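Local atomic coordinates of reducing end xylose-releasing exo-oligoxylanase (PDB entry 1WU4), a protein that hydrolyses xylooligosaccharides of three or more units, releasing xylose from the reducing end with inversion of anomeric configuration. Residues Ala275-Gly280 against Phe376-Pro381. The protein carries 1 engineered substitution. Sequence-based numbering, arbitrary orientation.
Sequences AEWFGG and FKIWFP
The indole of W277 has I378 over one face and the backbone carbonyl of F376 at its edge. CG1 of I378 sits 3.6 Å from the centroid of the six-membered ring of W277, a CH-pi contact only 17° off the ring normal. CD1 of I378 extends the cover to CG of W277, at 3.7 Å. At the edge, NE1 of W277 donates a nearly straight hydrogen bond to O of F376 (3.0 Å, 165°). The oxygen lies in the indole plane, while the donor is tilted from the carbonyl plane. The same side chain also turns its benzo edge to the face of the F376 ring, an offset edge-to-face pair with CZ2 of W277 3.8 Å from CD2 of F376. With chi1 of F376 at -163°, CG lies opposite the backbone N and the end of the side chain comes nearer to W277. A leucine here has no N-H and no flat face, which would probably leave the carbonyl of F376 without this donor and I378 without the ring it rests on. The contact joins the end of helix 265-278 to the loop that follows helix 358-372 in this (alpha/alpha)6 barrel. W277 also touches helices 127-144 and 201-210, and F376 packs on helix 69-81.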
ATOM      1  N   ALA A 275       3.723 -11.339  -5.926  1.00 10.64           N
ATOM      2  CA  ALA A 275       4.054 -12.333  -6.944  1.00 11.65           C
ATOM      3  C   ALA A 275       5.335 -11.941  -7.666  1.00 12.21           C
ATOM      4  O   ALA A 275       6.195 -12.783  -7.924  1.00 13.27           O
ATOM      5  CB  ALA A 275       2.913 -12.465  -7.944  1.00 12.42           C
ATOM      6  N   GLU A 276       5.465 -10.660  -7.989  1.00 10.39           N
ATOM      7  CA  GLU A 276       6.653 -10.178  -8.686  1.00 11.87           C
ATOM      8  C   GLU A 276       7.907 -10.276  -7.826  1.00 12.16           C
ATOM      9  O   GLU A 276       8.953 -10.731  -8.289  1.00 13.22           O
ATOM     10  CB  GLU A 276       6.458  -8.729  -9.133  1.00 10.86           C
ATOM     11  CG  GLU A 276       7.659  -8.121  -9.859  1.00 15.37           C
ATOM     12  CD  GLU A 276       8.168  -8.985 -11.001  1.00 15.35           C
ATOM     13  OE1 GLU A 276       7.356  -9.702 -11.620  1.00 16.77           O
ATOM     14  OE2 GLU A 276       9.382  -8.931 -11.291  1.00 15.99           O
ATOM     15  N   TRP A 277       7.801  -9.849  -6.572  1.00  9.62           N
ATOM     16  CA  TRP A 277       8.941  -9.879  -5.663  1.00 10.90           C
ATOM     17  C   TRP A 277       9.341 -11.266  -5.169  1.00 11.27           C
ATOM     18  O   TRP A 277      10.519 -11.627  -5.208  1.00 11.33           O
ATOM     19  CB  TRP A 277       8.668  -8.995  -4.444  1.00 10.18           C
ATOM     20  CG  TRP A 277       8.794  -7.517  -4.687  1.00  9.82           C
ATOM     21  CD1 TRP A 277       9.011  -6.884  -5.881  1.00  8.93           C
ATOM     22  CD2 TRP A 277       8.702  -6.486  -3.697  1.00  8.98           C
ATOM     23  NE1 TRP A 277       9.059  -5.519  -5.691  1.00 10.44           N
ATOM     24  CE2 TRP A 277       8.871  -5.251  -4.360  1.00  9.74           C
ATOM     25  CE3 TRP A 277       8.491  -6.487  -2.310  1.00  8.24           C
ATOM     26  CZ2 TRP A 277       8.834  -4.025  -3.682  1.00 11.05           C
ATOM     27  CZ3 TRP A 277       8.455  -5.266  -1.636  1.00  9.97           C
ATOM     28  CH2 TRP A 277       8.625  -4.055  -2.325  1.00 12.08           C
ATOM     29  N   PHE A 278       8.372 -12.046  -4.705  1.00 10.63           N
ATOM     30  CA  PHE A 278       8.693 -13.356  -4.160  1.00 12.15           C
ATOM     31  C   PHE A 278       8.249 -14.585  -4.936  1.00 12.91           C
ATOM     32  O   PHE A 278       8.393 -15.710  -4.454  1.00 14.36           O
ATOM     33  CB  PHE A 278       8.208 -13.410  -2.712  1.00 12.51           C
ATOM     34  CG  PHE A 278       9.021 -12.547  -1.795  1.00 10.77           C
ATOM     35  CD1 PHE A 278      10.254 -12.989  -1.324  1.00 11.49           C
ATOM     36  CD2 PHE A 278       8.606 -11.258  -1.480  1.00 11.80           C
ATOM     37  CE1 PHE A 278      11.064 -12.158  -0.559  1.00 12.46           C
ATOM     38  CE2 PHE A 278       9.410 -10.417  -0.715  1.00 11.45           C
ATOM     39  CZ  PHE A 278      10.642 -10.866  -0.253  1.00 12.96           C
ATOM     40  N   GLY A 279       7.732 -14.377  -6.141  1.00 13.56           N
ATOM     41  CA  GLY A 279       7.322 -15.501  -6.963  1.00 12.72           C
ATOM     42  C   GLY A 279       5.832 -15.714  -7.104  1.00 14.51           C
ATOM     43  O   GLY A 279       5.053 -15.462  -6.182  1.00 13.96           O
ATOM     44  N   GLY A 280       5.433 -16.192  -8.275  1.00 14.73           N
ATOM     45  CA  GLY A 280       4.028 -16.444  -8.516  1.00 17.17           C
ATOM     46  C   GLY A 280       3.573 -17.676  -7.762  1.00 17.60           C
ATOM     47  O   GLY A 280       4.386 -18.404  -7.189  1.00 18.23           O
ATOM     48  N   PHE A 376       9.133  -0.820  -9.346  1.00  9.99           N
ATOM     49  CA  PHE A 376       8.753  -0.867  -7.932  1.00  8.90           C
ATOM     50  C   PHE A 376       9.668  -1.980  -7.430  1.00  9.85           C
ATOM     51  O   PHE A 376       9.319  -3.165  -7.460  1.00 10.20           O
ATOM     52  CB  PHE A 376       7.271  -1.229  -7.785  1.00  9.21           C
ATOM     53  CG  PHE A 376       6.683  -0.904  -6.430  1.00  8.88           C
ATOM     54  CD1 PHE A 376       5.319  -0.658  -6.300  1.00 10.00           C
ATOM     55  CD2 PHE A 376       7.479  -0.867  -5.286  1.00 10.06           C
ATOM     56  CE1 PHE A 376       4.752  -0.379  -5.056  1.00 10.74           C
ATOM     57  CE2 PHE A 376       6.920  -0.589  -4.033  1.00  9.70           C
ATOM     58  CZ  PHE A 376       5.553  -0.343  -3.921  1.00 11.09           C
ATOM     59  N   LYS A 377      10.858  -1.584  -6.992  1.00  9.43           N
ATOM     60  CA  LYS A 377      11.877  -2.534  -6.578  1.00  9.55           C
ATOM     61  C   LYS A 377      12.176  -2.666  -5.098  1.00 10.36           C
ATOM     62  O   LYS A 377      11.748  -1.865  -4.269  1.00 10.38           O
ATOM     63  CB  LYS A 377      13.191  -2.198  -7.291  1.00 13.08           C
ATOM     64  CG  LYS A 377      13.082  -2.040  -8.799  1.00 11.73           C
ATOM     65  CD  LYS A 377      14.436  -1.692  -9.405  1.00 13.17           C
ATOM     66  CE  LYS A 377      14.349  -1.507 -10.912  1.00 14.76           C
ATOM     67  NZ  LYS A 377      15.669  -1.129 -11.496  1.00 20.93           N
ATOM     68  N   ILE A 378      12.936  -3.711  -4.791  1.00 10.09           N
ATOM     69  CA  ILE A 378      13.392  -3.976  -3.440  1.00  9.81           C
ATOM     70  C   ILE A 378      14.792  -3.373  -3.425  1.00 10.84           C
ATOM     71  O   ILE A 378      15.603  -3.645  -4.316  1.00 13.20           O
ATOM     72  CB  ILE A 378      13.504  -5.491  -3.162  1.00  9.37           C
ATOM     73  CG1 ILE A 378      12.125  -6.144  -3.271  1.00 11.28           C
ATOM     74  CG2 ILE A 378      14.091  -5.724  -1.780  1.00 10.90           C
ATOM     75  CD1 ILE A 378      12.152  -7.661  -3.183  1.00 11.31           C
ATOM     76  N   TRP A 379      15.066  -2.526  -2.442  1.00 10.87           N
ATOM     77  CA  TRP A 379      16.377  -1.912  -2.334  1.00 10.46           C
ATOM     78  C   TRP A 379      17.113  -2.581  -1.186  1.00 11.40           C
ATOM     79  O   TRP A 379      16.748  -2.423  -0.020  1.00 12.02           O
ATOM     80  CB  TRP A 379      16.224  -0.401  -2.137  1.00  9.88           C
ATOM     81  CG  TRP A 379      15.559   0.218  -3.333  1.00  9.76           C
ATOM     82  CD1 TRP A 379      14.221   0.446  -3.510  1.00 10.26           C
ATOM     83  CD2 TRP A 379      16.188   0.542  -4.581  1.00 10.54           C
ATOM     84  NE1 TRP A 379      13.980   0.886  -4.792  1.00 11.15           N
ATOM     85  CE2 TRP A 379      15.168   0.951  -5.470  1.00 10.79           C
ATOM     86  CE3 TRP A 379      17.515   0.521  -5.036  1.00 11.52           C
ATOM     87  CZ2 TRP A 379      15.435   1.334  -6.793  1.00 12.19           C
ATOM     88  CZ3 TRP A 379      17.780   0.902  -6.349  1.00 12.87           C
ATOM     89  CH2 TRP A 379      16.742   1.302  -7.210  1.00 13.18           C
ATOM     90  N   PHE A 380      18.136  -3.352  -1.548  1.00 12.14           N
ATOM     91  CA  PHE A 380      18.951  -4.119  -0.610  1.00 12.17           C
ATOM     92  C   PHE A 380      20.110  -3.326  -0.022  1.00 12.72           C
ATOM     93  O   PHE A 380      20.559  -2.339  -0.603  1.00 15.13           O
ATOM     94  CB  PHE A 380      19.523  -5.351  -1.319  1.00 11.85           C
ATOM     95  CG  PHE A 380      18.484  -6.341  -1.762  1.00 14.78           C
ATOM     96  CD1 PHE A 380      18.076  -7.367  -0.913  1.00 15.47           C
ATOM     97  CD2 PHE A 380      17.921  -6.257  -3.031  1.00 14.84           C
ATOM     98  CE1 PHE A 380      17.124  -8.298  -1.326  1.00 17.39           C
ATOM     99  CE2 PHE A 380      16.967  -7.182  -3.453  1.00 16.03           C
ATOM    100  CZ  PHE A 380      16.570  -8.203  -2.599  1.00 16.67           C
ATOM    101  N   PRO A 381      20.619  -3.766   1.141  1.00 13.62           N
ATOM    102  CA  PRO A 381      21.741  -3.095   1.805  1.00 18.61           C
ATOM    103  C   PRO A 381      22.992  -3.138   0.931  1.00 22.99           C
ATOM    104  O   PRO A 381      23.033  -3.979   0.006  1.00 22.69           O
ATOM    105  CB  PRO A 381      21.918  -3.909   3.086  1.00 20.32           C
ATOM    106  CG  PRO A 381      20.547  -4.427   3.358  1.00 22.55           C
ATOM    107  CD  PRO A 381      20.075  -4.839   1.991  1.00 15.63           C
TER